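Side-chain contacts in MSHA biogenesis protein MshE (Vibrio cholerae, PDB 5HTL), which binds the bacterial second messenger cyclic di-GMP through its MshEN domain and probably takes part in the biogenesis of the MSHA pilus: residues G18-S21 against E22-E26; T42-L46 against G47-E51; P65-L69 against S70-V74; V130-P133 against E134-V138. All coordinates share one frame; numbering follows the deposited sequence.

Contact 1 of 4, residues G18-S21 against E22-E26; sequences GIVS and EAQLE
Ser21 and Gln24 meet because each first torsion turns the polar end back toward the other residue's backbone. Ser21 OG sits between its own backbone N and carbonyl carbon (chi1 79°), facing the first turn of the helix, while Gln24 CG lies anti to its carbonyl carbon (chi1 -72°) and the rest of the chain runs extended, back over the hydroxyl. Two reciprocal bonds result. Gln24 N donates to Ser21 OG at 3.3 Å, and Ser21 N donates almost straight, at 173°, to Gln24 OE1 at 2.9 Å. That donor stands well above the plane of the Gln24 amide. The hydroxyl is thereby tucked under the glutamine chain, with Ser21 OG 3.2 Å from Gln24 CG. Serine suits the place because its short hydroxyl reaches a backbone N-H of the first helical turn; glutamine is long enough to return the bond. Val20 CB packs beside the same amide oxygen, 3.7 Å from Gln24 OE1, and its side chain also rests on Leu14. The regular helical pattern starts with Leu25 N bonded to Ser21 O at 3.0 Å, and the Leu25 side chain goes on to touch bound cyclic di-GMP. Just upstream, Gly18, with positive phi, closes a Schellman motif ending helix 10-16. Across this tight helix-to-helix turn, Ser21 is the N-cap and, with Gln24, forms the capping box that opens helix 22-32.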
loop_
_atom_site.group_PDB
_atom_site.type_symbol
_atom_site.label_atom_id
_atom_site.label_comp_id
_atom_site.label_asym_id
_atom_site.label_seq_id
_atom_site.Cartn_x
_atom_site.Cartn_y
_atom_site.Cartn_z
ATOM N N GLY A 18 5.599 -14.142 -16.629
ATOM C CA GLY A 18 5.635 -14.423 -18.051
ATOM C C GLY A 18 5.511 -13.207 -18.932
ATOM O O GLY A 18 5.025 -13.297 -20.066
ATOM N N ILE A 19 5.979 -12.070 -18.422
ATOM C CA ILE A 19 5.860 -10.801 -19.126
ATOM C C ILE A 19 7.110 -10.531 -19.949
ATOM O O ILE A 19 7.030 -10.145 -21.114
ATOM C CB ILE A 19 5.616 -9.640 -18.140
ATOM C CG1 ILE A 19 4.450 -9.969 -17.210
ATOM C CG2 ILE A 19 5.368 -8.362 -18.896
ATOM C CD1 ILE A 19 3.147 -10.271 -17.936
ATOM N N VAL A 20 8.269 -10.717 -19.328
ATOM C CA VAL A 20 9.535 -10.591 -20.044
ATOM C C VAL A 20 10.350 -11.866 -19.850
ATOM O O VAL A 20 10.121 -12.606 -18.891
ATOM C CB VAL A 20 10.344 -9.353 -19.600
ATOM C CG1 VAL A 20 9.492 -8.077 -19.717
ATOM C CG2 VAL A 20 10.937 -9.526 -18.218
ATOM N N SER A 21 11.291 -12.122 -20.748
ATOM C CA SER A 21 12.080 -13.355 -20.669
ATOM C C SER A 21 13.367 -13.164 -19.864
ATOM O O SER A 21 13.809 -12.036 -19.624
ATOM C CB SER A 21 12.402 -13.876 -22.069
ATOM O OG SER A 21 13.486 -13.154 -22.628
ATOM N N GLU A 22 13.984 -14.264 -19.453
ATOM C CA GLU A 22 15.232 -14.197 -18.699
ATOM C C GLU A 22 16.338 -13.481 -19.462
ATOM O O GLU A 22 17.040 -12.654 -18.894
ATOM C CB GLU A 22 15.704 -15.600 -18.294
ATOM C CG GLU A 22 14.854 -16.274 -17.231
ATOM C CD GLU A 22 15.575 -17.432 -16.567
ATOM O OE1 GLU A 22 15.085 -18.580 -16.667
ATOM O OE2 GLU A 22 16.633 -17.193 -15.944
ATOM N N ALA A 23 16.502 -13.785 -20.743
ATOM C CA ALA A 23 17.559 -13.146 -21.520
ATOM C C ALA A 23 17.312 -11.648 -21.692
ATOM O O ALA A 23 18.249 -10.856 -21.699
ATOM C CB ALA A 23 17.732 -13.834 -22.875
ATOM N N GLN A 24 16.049 -11.263 -21.825
ATOM C CA GLN A 24 15.678 -9.866 -21.981
ATOM C C GLN A 24 15.943 -9.096 -20.698
ATOM O O GLN A 24 16.405 -7.947 -20.726
ATOM C CB GLN A 24 14.199 -9.773 -22.331
ATOM C CG GLN A 24 13.860 -10.225 -23.732
ATOM C CD GLN A 24 12.365 -10.442 -23.912
ATOM O OE1 GLN A 24 11.582 -10.278 -22.972
ATOM N NE2 GLN A 24 11.967 -10.813 -25.115
ATOM N N LEU A 25 15.678 -9.740 -19.567
ATOM C CA LEU A 25 15.985 -9.129 -18.279
ATOM C C LEU A 25 17.484 -8.868 -18.162
ATOM O O LEU A 25 17.897 -7.771 -17.793
ATOM C CB LEU A 25 15.518 -10.010 -17.130
ATOM C CG LEU A 25 15.871 -9.517 -15.726
ATOM C CD1 LEU A 25 15.440 -8.057 -15.460
ATOM C CD2 LEU A 25 15.267 -10.435 -14.679
ATOM N N GLU A 26 18.292 -9.873 -18.478
ATOM C CA GLU A 26 19.747 -9.729 -18.410
ATOM C C GLU A 26 20.213 -8.618 -19.350
ATOM O O GLU A 26 21.050 -7.789 -18.986
ATOM C CB GLU A 26 20.418 -11.070 -18.733
ATOM C CG GLU A 26 20.184 -12.134 -17.656
ATOM C CD GLU A 26 20.447 -13.562 -18.120
ATOM O OE1 GLU A 26 20.723 -13.773 -19.319
ATOM O OE2 GLU A 26 20.367 -14.482 -17.274
#

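Contact 2 of 4, residues T42-L46 against G47-E51; sequences TLISL and GFLSE
Leu46 lays its CB on one face of the Phe48 ring, 3.9 Å from the centroid and offset toward the rim, a CH-pi contact. The ring is a flat plate folded back under the end of helix 39-45, and Leu46 CD1 lies beyond the rim, near Phe48 CE2. Leu43 approaches otherwise: its CD2 methyl comes to the ring edge, in the ring plane, 4.0 Å from Phe48 CD2, so one face and one edge of the ring are met by two leucines three residues apart. The Phe48 torsion (chi1 -59°) sets CG anti to the carbonyl carbon and swings the ring beneath Leu46. Leu49 instead has CG anti to its backbone N, and its CB fits the hollow between Leu43 CB, 3.9 Å away, and Ile44 CG1. Ile44 reaches the other way, the longer branch of the isoleucine laying its CD1 methyl over the Glu51 carboxylate, whose chain bends at chi2 to meet it.

The backbone is drawn tight as well. Phe48 N bonds to Leu43 O at 3.0 Å, Gly47 N bonds to Ile44 O at 3.0 Å, and a water donates to both Ile44 O and Leu49 O. Leu49 O also receives a CA-H...O contact from Ile44. Gly47 takes a positive phi at which a CB would clash with Leu46 O. This is a Schellman motif with the apolar contact between Leu43 and Phe48 that commonly accompanies it, ending helix 39-45 and leading into helix 51-62.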
loop_
_atom_site.group_PDB
_atom_site.type_symbol
_atom_site.label_atom_id
_atom_site.label_comp_id
_atom_site.label_asym_id
_atom_site.label_seq_id
_atom_site.Cartn_x
_atom_site.Cartn_y
_atom_site.Cartn_z
ATOM N N THR A 42 13.816 0.921 -19.032
ATOM C CA THR A 42 14.789 0.281 -19.917
ATOM C C THR A 42 14.155 -0.855 -20.724
ATOM O O THR A 42 14.357 -0.966 -21.935
ATOM C CB THR A 42 16.014 -0.224 -19.145
ATOM O OG1 THR A 42 16.606 0.884 -18.442
ATOM C CG2 THR A 42 17.046 -0.793 -20.095
ATOM N N LEU A 43 13.388 -1.697 -20.046
ATOM C CA LEU A 43 12.624 -2.742 -20.713
ATOM C C LEU A 43 11.655 -2.187 -21.757
ATOM O O LEU A 43 11.512 -2.754 -22.841
ATOM C CB LEU A 43 11.881 -3.567 -19.668
ATOM C CG LEU A 43 12.781 -4.455 -18.810
ATOM C CD1 LEU A 43 12.025 -4.895 -17.578
ATOM C CD2 LEU A 43 13.274 -5.652 -19.616
ATOM N N ILE A 44 11.003 -1.066 -21.453
ATOM C CA ILE A 44 10.104 -0.420 -22.414
ATOM C C ILE A 44 10.870 0.115 -23.624
ATOM O O ILE A 44 10.446 -0.050 -24.772
ATOM C CB ILE A 44 9.327 0.735 -21.760
ATOM C CG1 ILE A 44 8.317 0.184 -20.762
ATOM C CG2 ILE A 44 8.592 1.564 -22.822
ATOM C CD1 ILE A 44 7.656 1.264 -19.925
ATOM N N SER A 45 12.011 0.743 -23.369
ATOM C CA SER A 45 12.846 1.262 -24.445
ATOM C C SER A 45 13.291 0.161 -25.408
ATOM O O SER A 45 13.393 0.388 -26.616
ATOM C CB SER A 45 14.055 1.997 -23.866
ATOM O OG SER A 45 15.096 1.105 -23.514
ATOM N N LEU A 46 13.537 -1.031 -24.866
ATOM C CA LEU A 46 13.975 -2.176 -25.659
ATOM C C LEU A 46 12.802 -2.886 -26.329
ATOM O O LEU A 46 13.009 -3.780 -27.152
ATOM C CB LEU A 46 14.762 -3.153 -24.776
ATOM C CG LEU A 46 16.162 -2.680 -24.364
ATOM C CD1 LEU A 46 16.693 -3.458 -23.177
ATOM C CD2 LEU A 46 17.115 -2.803 -25.539
ATOM N N GLY A 47 11.579 -2.500 -25.977
ATOM C CA GLY A 47 10.391 -3.039 -26.625
ATOM C C GLY A 47 9.873 -4.327 -26.012
ATOM O O GLY A 47 9.009 -4.996 -26.586
ATOM N N PHE A 48 10.371 -4.661 -24.828
ATOM C CA PHE A 48 10.008 -5.916 -24.169
ATOM C C PHE A 48 8.791 -5.770 -23.259
ATOM O O PHE A 48 8.192 -6.760 -22.819
ATOM C CB PHE A 48 11.180 -6.405 -23.330
ATOM C CG PHE A 48 12.445 -6.643 -24.112
ATOM C CD1 PHE A 48 12.414 -7.019 -25.454
ATOM C CD2 PHE A 48 13.677 -6.505 -23.489
ATOM C CE1 PHE A 48 13.594 -7.242 -26.150
ATOM C CE2 PHE A 48 14.860 -6.730 -24.177
ATOM C CZ PHE A 48 14.822 -7.099 -25.504
ATOM N N LEU A 49 8.441 -4.522 -22.966
ATOM C CA LEU A 49 7.421 -4.193 -21.986
ATOM C C LEU A 49 6.719 -2.927 -22.477
ATOM O O LEU A 49 7.328 -2.109 -23.162
ATOM C CB LEU A 49 8.097 -3.921 -20.636
ATOM C CG LEU A 49 7.239 -3.723 -19.388
ATOM C CD1 LEU A 49 6.582 -5.017 -18.951
ATOM C CD2 LEU A 49 8.055 -3.142 -18.247
ATOM N N SER A 50 5.435 -2.790 -22.150
ATOM C CA SER A 50 4.688 -1.567 -22.454
ATOM C C SER A 50 4.476 -0.705 -21.205
ATOM O O SER A 50 4.665 -1.164 -20.071
ATOM C CB SER A 50 3.323 -1.907 -23.036
ATOM O OG SER A 50 2.477 -2.429 -22.032
ATOM N N GLU A 51 4.065 0.543 -21.414
ATOM C CA GLU A 51 3.756 1.437 -20.300
ATOM C C GLU A 51 2.636 0.901 -19.415
ATOM O O GLU A 51 2.712 0.997 -18.192
ATOM C CB GLU A 51 3.407 2.834 -20.811
ATOM C CG GLU A 51 4.568 3.547 -21.489
ATOM C CD GLU A 51 5.607 4.104 -20.518
ATOM O OE1 GLU A 51 6.573 4.733 -20.997
ATOM O OE2 GLU A 51 5.467 3.927 -19.288
HETATM O O HOH W 1 7.708 -1.069 -25.572
#

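Contact 3 of 4, residues P65-L69 against S70-V74; sequences PVIDL and SRAHV. With C2E (9,9'-[(2R,3R,3aS,5S,7aR,9R,10R,10aS,12S,14aR)-3,5,10,12-tetrahydroxy-5,12-dioxidooctahydro-2H,7H-difuro[3,2-d:3',2'-j][1,3,7,9,2,8]tetraoxadiphosphacyclododecine-2,9-diyl]bis(2-amino-1,9-dihydro-6H-purin-6-one)), chain D.
Residues Asp68-Arg71 form a type I beta turn, held by Asp68 acting on the residues just beyond it, in a segment that carries ligand-pocket residue Pro65 at its start. Asp68 CG is anti to the backbone N (chi1 -179°), which carries the carboxylate forward along the chain to Ser70. There Asp68 OD1 accepts from Ser70 OG at 2.6 Å, on the syn side and 25° out of the carboxylate plane, and takes a weak second bond from Ser70 N and a further bond from Gln136 NE2. A small hydroxyl residue suits the spot, since both its groups can reach one oxygen. The Asp68 carbonyl also accepts: Arg71 N donates to Asp68 O at 3.0 Å, and Ala72 N adds a weak bond. Ala72 CB lies close to Asp68 O, at 3.2 Å, and its small methyl suits this tight turn. The aliphatic part of Arg71 passes obliquely by Asp68 OD2, its charged end lying farther off. Leu69 CD1 touches Val74 CG2 at 3.9 Å, and a water bridges Leu69 O and Ala72 O.

At the other end, Pro65 CB meets C2E O2A of cyclic di-GMP at 3.4 Å, a ligand held chiefly by the second subunit, whose Asn34 packs on Asp68 and Arg71. Within its own chain, the stretch runs beside strand 126-131 through backbone bonds to Ile131, sets Ile67 and Leu69 against Ile95 of strand 92-98, and reaches helix 134-144 through Gln136.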
loop_
_atom_site.group_PDB
_atom_site.type_symbol
_atom_site.label_atom_id
_atom_site.label_comp_id
_atom_site.label_asym_id
_atom_site.label_seq_id
_atom_site.Cartn_x
_atom_site.Cartn_y
_atom_site.Cartn_z
ATOM N N PRO A 65 -3.478 -0.442 -5.628
ATOM C CA PRO A 65 -4.298 -0.531 -6.831
ATOM C C PRO A 65 -3.955 0.506 -7.893
ATOM O O PRO A 65 -3.496 1.612 -7.581
ATOM C CB PRO A 65 -5.709 -0.253 -6.311
ATOM C CG PRO A 65 -5.516 0.575 -5.124
ATOM C CD PRO A 65 -4.186 0.212 -4.517
ATOM N N VAL A 66 -4.218 0.148 -9.144
ATOM C CA VAL A 66 -4.260 1.096 -10.245
ATOM C C VAL A 66 -5.648 1.723 -10.262
ATOM O O VAL A 66 -6.652 1.013 -10.132
ATOM C CB VAL A 66 -4.048 0.384 -11.596
ATOM C CG1 VAL A 66 -4.120 1.372 -12.738
ATOM C CG2 VAL A 66 -2.729 -0.363 -11.612
ATOM N N ILE A 67 -5.725 3.042 -10.397
ATOM C CA ILE A 67 -7.028 3.674 -10.589
ATOM C C ILE A 67 -7.145 4.289 -11.968
ATOM O O ILE A 67 -6.140 4.647 -12.593
ATOM C CB ILE A 67 -7.347 4.754 -9.514
ATOM C CG1 ILE A 67 -6.325 5.894 -9.535
ATOM C CG2 ILE A 67 -7.434 4.097 -8.136
ATOM C CD1 ILE A 67 -6.813 7.143 -8.824
ATOM N N ASP A 68 -8.382 4.379 -12.440
ATOM C CA ASP A 68 -8.684 5.165 -13.624
ATOM C C ASP A 68 -9.072 6.551 -13.141
ATOM O O ASP A 68 -10.236 6.811 -12.824
ATOM C CB ASP A 68 -9.834 4.533 -14.404
ATOM C CG ASP A 68 -10.182 5.305 -15.658
ATOM O OD1 ASP A 68 -9.599 6.388 -15.897
ATOM O OD2 ASP A 68 -11.063 4.826 -16.406
ATOM N N LEU A 69 -8.098 7.447 -13.096
ATOM C CA LEU A 69 -8.313 8.762 -12.527
ATOM C C LEU A 69 -9.262 9.630 -13.379
ATOM O O LEU A 69 -9.832 10.598 -12.889
ATOM C CB LEU A 69 -6.957 9.427 -12.299
ATOM C CG LEU A 69 -6.919 10.752 -11.558
ATOM C CD1 LEU A 69 -7.665 10.681 -10.224
ATOM C CD2 LEU A 69 -5.464 11.159 -11.352
ATOM N N SER A 70 -9.461 9.249 -14.637
ATOM C CA SER A 70 -10.385 9.975 -15.510
ATOM C C SER A 70 -11.840 9.746 -15.102
ATOM O O SER A 70 -12.739 10.494 -15.495
ATOM C CB SER A 70 -10.197 9.554 -16.966
ATOM O OG SER A 70 -10.807 8.302 -17.225
ATOM N N ARG A 71 -12.075 8.714 -14.303
ATOM C CA ARG A 71 -13.431 8.358 -13.916
ATOM C C ARG A 71 -13.575 8.201 -12.423
ATOM O O ARG A 71 -14.681 8.049 -11.913
ATOM C CB ARG A 71 -13.842 7.048 -14.588
ATOM C CG ARG A 71 -14.370 7.236 -15.989
ATOM C CD ARG A 71 -14.814 5.921 -16.582
ATOM N NE ARG A 71 -16.243 5.894 -16.874
ATOM C CZ ARG A 71 -17.017 4.832 -16.688
ATOM N NH1 ARG A 71 -16.499 3.713 -16.200
ATOM N NH2 ARG A 71 -18.310 4.889 -16.980
ATOM N N ALA A 72 -12.448 8.207 -11.723
ATOM C CA ALA A 72 -12.465 7.894 -10.303
ATOM C C ALA A 72 -13.132 8.980 -9.468
ATOM O O ALA A 72 -13.182 10.152 -9.842
ATOM C CB ALA A 72 -11.052 7.621 -9.797
ATOM N N HIS A 73 -13.668 8.560 -8.328
ATOM C CA HIS A 73 -14.144 9.474 -7.312
ATOM C C HIS A 73 -12.968 10.299 -6.818
ATOM O O HIS A 73 -11.916 9.762 -6.455
ATOM C CB HIS A 73 -14.746 8.686 -6.143
ATOM C CG HIS A 73 -15.165 9.548 -4.996
ATOM N ND1 HIS A 73 -16.435 10.069 -4.882
ATOM C CD2 HIS A 73 -14.478 9.991 -3.914
ATOM C CE1 HIS A 73 -16.513 10.794 -3.782
ATOM N NE2 HIS A 73 -15.342 10.763 -3.175
ATOM N N VAL A 74 -13.141 11.611 -6.829
ATOM C CA VAL A 74 -12.151 12.506 -6.275
ATOM C C VAL A 74 -12.876 13.494 -5.389
ATOM O O VAL A 74 -13.835 14.140 -5.821
ATOM C CB VAL A 74 -11.393 13.265 -7.373
ATOM C CG1 VAL A 74 -10.483 14.303 -6.751
ATOM C CG2 VAL A 74 -10.589 12.291 -8.224
HETATM P P1 C2E D . -5.310 -3.295 -2.334
HETATM O O2P C2E D . -6.780 -3.642 -2.508
HETATM O O1P C2E D . -4.979 -1.871 -1.945
HETATM O "O5'" C2E D . -4.750 -4.224 -1.192
HETATM C "C5'" C2E D . -3.394 -4.266 -0.812
HETATM C "C4'" C2E D . -3.041 -5.406 0.039
HETATM O "O4'" C2E D . -3.639 -5.305 1.298
HETATM C "C3'" C2E D . -3.525 -6.716 -0.530
HETATM O "O3'" C2E D . -2.481 -7.328 -1.275
HETATM C "C2'" C2E D . -3.945 -7.447 0.589
HETATM O "O2'" C2E D . -2.869 -8.249 1.131
HETATM C "C1'" C2E D . -4.412 -6.453 1.598
HETATM N N9 C2E D . -5.799 -6.096 1.429
HETATM C C8 C2E D . -6.696 -6.086 0.429
HETATM N N7 C2E D . -7.810 -5.545 0.938
HETATM C C5 C2E D . -7.609 -5.180 2.235
HETATM C C6 C2E D . -8.443 -4.569 3.181
HETATM O O6 C2E D . -9.714 -4.167 2.909
HETATM N N1 C2E D . -7.945 -4.338 4.402
HETATM C C2 C2E D . -6.682 -4.684 4.695
HETATM N N2 C2E D . -6.236 -4.416 6.014
HETATM N N3 C2E D . -5.840 -5.273 3.831
HETATM C C4 C2E D . -6.276 -5.540 2.577
HETATM P P11 C2E D . -2.783 -8.225 -2.558
HETATM O O21 C2E D . -1.514 -8.944 -2.985
HETATM O O11 C2E D . -3.895 -9.141 -2.187
HETATM O O5A C2E D . -3.351 -7.300 -3.697
HETATM C C5A C2E D . -2.649 -6.188 -4.228
HETATM C C4A C2E D . -3.460 -5.302 -5.015
HETATM O O4A C2E D . -3.935 -6.031 -6.184
HETATM C C3A C2E D . -4.689 -4.858 -4.313
HETATM O O3A C2E D . -4.510 -3.612 -3.681
HETATM C C2A C2E D . -5.730 -4.839 -5.349
HETATM O O2A C2E D . -5.755 -3.636 -6.015
HETATM C C1A C2E D . -5.336 -5.931 -6.285
HETATM N N91 C2E D . -5.896 -7.268 -6.072
HETATM C C81 C2E D . -6.105 -7.919 -4.914
HETATM N N71 C2E D . -6.602 -9.133 -5.177
HETATM C C51 C2E D . -6.713 -9.264 -6.524
HETATM C C61 C2E D . -7.140 -10.273 -7.394
HETATM O O61 C2E D . -7.603 -11.489 -6.924
HETATM N N11 C2E D . -7.106 -10.046 -8.709
HETATM C C21 C2E D . -6.656 -8.890 -9.202
HETATM N N21 C2E D . -6.648 -8.719 -10.600
HETATM N N31 C2E D . -6.230 -7.896 -8.419
HETATM C C41 C2E D . -6.252 -8.075 -7.082
HETATM O O HOH W 2 -12.097 11.401 -12.047
#

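Contact 4 of 4, residues V130-P133 against E134-V138; sequences VIAP and EKQLV
Gln136 lies side by side with the Pro133 ring, the two pointing the same way, so that Gln136 OE1 comes to 3.4 Å from Pro133 CD, and Gln136 CD lies about equally near Pro133 CD and CG. The glutamine places CG anti to its carbonyl carbon (chi1 -69°) and then extends, which carries the amide back past the start of the helix and along the ring. Its polar end is spent elsewhere: OE1 accepts from Leu69 N, and NE2 reaches the carboxylate of Asp68. Proline suits the N-cap position, since its ring gives a rigid apolar flank and its missing N-H is not needed there. Its carbonyl begins the helix, with Leu137 N bonded to Pro133 O at 3.1 Å. One turn on, Leu137 sends CD2 back under the loop to Ala132, 3.9 Å from Ala132 CB and 3.7 Å from Ala132 O. Alanine fits this buried place because its small methyl leaves room for the leucine branch. Glu134 directs its chain outward from the turn, with CG anti to the backbone N, and forms a salt bridge with Arg91.

The whole is a strand-to-helix junction. Strand 126-131 lies beside strand 101-106 in the sheet, and segment 65-69 runs along its other side, while Ile131 and Pro133 pack on Leu55 of helix 51-62 as the chain turns into helix 134-144.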
loop_
_atom_site.group_PDB
_atom_site.type_symbol
_atom_site.label_atom_id
_atom_site.label_comp_id
_atom_site.label_asym_id
_atom_site.label_seq_id
_atom_site.Cartn_x
_atom_site.Cartn_y
_atom_site.Cartn_z
ATOM N N VAL A 130 -2.161 5.121 -4.296
ATOM C CA VAL A 130 -2.647 4.414 -5.468
ATOM C C VAL A 130 -1.863 4.935 -6.665
ATOM O O VAL A 130 -1.277 6.014 -6.613
ATOM C CB VAL A 130 -4.172 4.593 -5.672
ATOM C CG1 VAL A 130 -4.952 4.160 -4.420
ATOM C CG2 VAL A 130 -4.518 6.022 -6.024
ATOM N N ILE A 131 -1.805 4.151 -7.726
ATOM C CA ILE A 131 -1.073 4.550 -8.921
ATOM C C ILE A 131 -2.039 4.924 -10.056
ATOM O O ILE A 131 -3.107 4.309 -10.219
ATOM C CB ILE A 131 -0.048 3.448 -9.344
ATOM C CG1 ILE A 131 0.908 3.967 -10.423
ATOM C CG2 ILE A 131 -0.744 2.182 -9.808
ATOM C CD1 ILE A 131 2.068 3.021 -10.715
ATOM N N ALA A 132 -1.679 5.950 -10.819
ATOM C CA ALA A 132 -2.440 6.318 -12.006
ATOM C C ALA A 132 -1.456 6.675 -13.109
ATOM O O ALA A 132 -0.321 7.049 -12.826
ATOM C CB ALA A 132 -3.356 7.499 -11.694
ATOM N N PRO A 133 -1.875 6.552 -14.377
ATOM C CA PRO A 133 -1.004 7.020 -15.461
ATOM C C PRO A 133 -0.686 8.507 -15.354
ATOM O O PRO A 133 -1.531 9.317 -14.943
ATOM C CB PRO A 133 -1.837 6.753 -16.717
ATOM C CG PRO A 133 -2.777 5.660 -16.314
ATOM C CD PRO A 133 -3.101 5.907 -14.882
ATOM N N GLU A 134 0.542 8.868 -15.717
ATOM C CA GLU A 134 0.981 10.253 -15.611
ATOM C C GLU A 134 0.087 11.206 -16.393
ATOM O O GLU A 134 -0.223 12.295 -15.911
ATOM C CB GLU A 134 2.441 10.381 -16.044
ATOM C CG GLU A 134 3.086 11.699 -15.688
ATOM C CD GLU A 134 4.580 11.667 -15.936
ATOM O OE1 GLU A 134 5.297 11.014 -15.148
ATOM O OE2 GLU A 134 5.029 12.278 -16.926
ATOM N N LYS A 135 -0.360 10.784 -17.575
ATOM C CA LYS A 135 -1.234 11.629 -18.392
ATOM C C LYS A 135 -2.508 11.952 -17.628
ATOM O O LYS A 135 -2.975 13.091 -17.634
ATOM C CB LYS A 135 -1.581 10.944 -19.715
ATOM C CG LYS A 135 -2.367 11.835 -20.681
ATOM C CD LYS A 135 -2.774 11.086 -21.948
ATOM C CE LYS A 135 -3.374 12.024 -22.996
ATOM N NZ LYS A 135 -3.828 11.291 -24.219
ATOM N N GLN A 136 -3.057 10.959 -16.936
ATOM C CA GLN A 136 -4.265 11.183 -16.149
ATOM C C GLN A 136 -4.058 12.102 -14.957
ATOM O O GLN A 136 -4.949 12.887 -14.619
ATOM C CB GLN A 136 -4.854 9.862 -15.687
ATOM C CG GLN A 136 -5.435 9.048 -16.821
ATOM C CD GLN A 136 -6.240 7.890 -16.308
ATOM O OE1 GLN A 136 -6.120 7.523 -15.139
ATOM N NE2 GLN A 136 -7.066 7.304 -17.167
ATOM N N LEU A 137 -2.894 12.000 -14.318
ATOM C CA LEU A 137 -2.525 12.889 -13.219
ATOM C C LEU A 137 -2.495 14.338 -13.694
ATOM O O LEU A 137 -3.048 15.231 -13.045
ATOM C CB LEU A 137 -1.144 12.526 -12.662
ATOM C CG LEU A 137 -0.957 11.899 -11.276
ATOM C CD1 LEU A 137 -2.089 12.233 -10.300
ATOM C CD2 LEU A 137 -0.734 10.398 -11.382
ATOM N N VAL A 138 -1.834 14.573 -14.822
ATOM C CA VAL A 138 -1.705 15.922 -15.351
ATOM C C VAL A 138 -3.069 16.487 -15.755
ATOM O O VAL A 138 -3.379 17.644 -15.454
ATOM C CB VAL A 138 -0.690 15.966 -16.491
ATOM C CG1 VAL A 138 -0.689 17.346 -17.161
ATOM C CG2 VAL A 138 0.694 15.624 -15.951
#

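Overall arrangement
The four contacts form two neighbouring pairs. Contacts 1 and 2, centres 11 Å apart, belong to the helical N-terminal part and touch directly: Gln24 CB packs on Phe48 CD2 at 3.5 Å, so a capping residue of one turn meets the aromatic plate of the next. Contacts 3 and 4, centres 9 Å apart, join through Leu69 N bonded to Gln136 OE1 at 2.8 Å and Ile67 N to Ile131 O. Between the pairs there is no touch; contacts 2 and 4 come within about 7 Å at their nearest atoms. Cyclic di-GMP relates to both: Leu25 of contact 1 touches one ligand, Pro65 of contact 3 another, bound mainly by the second subunit.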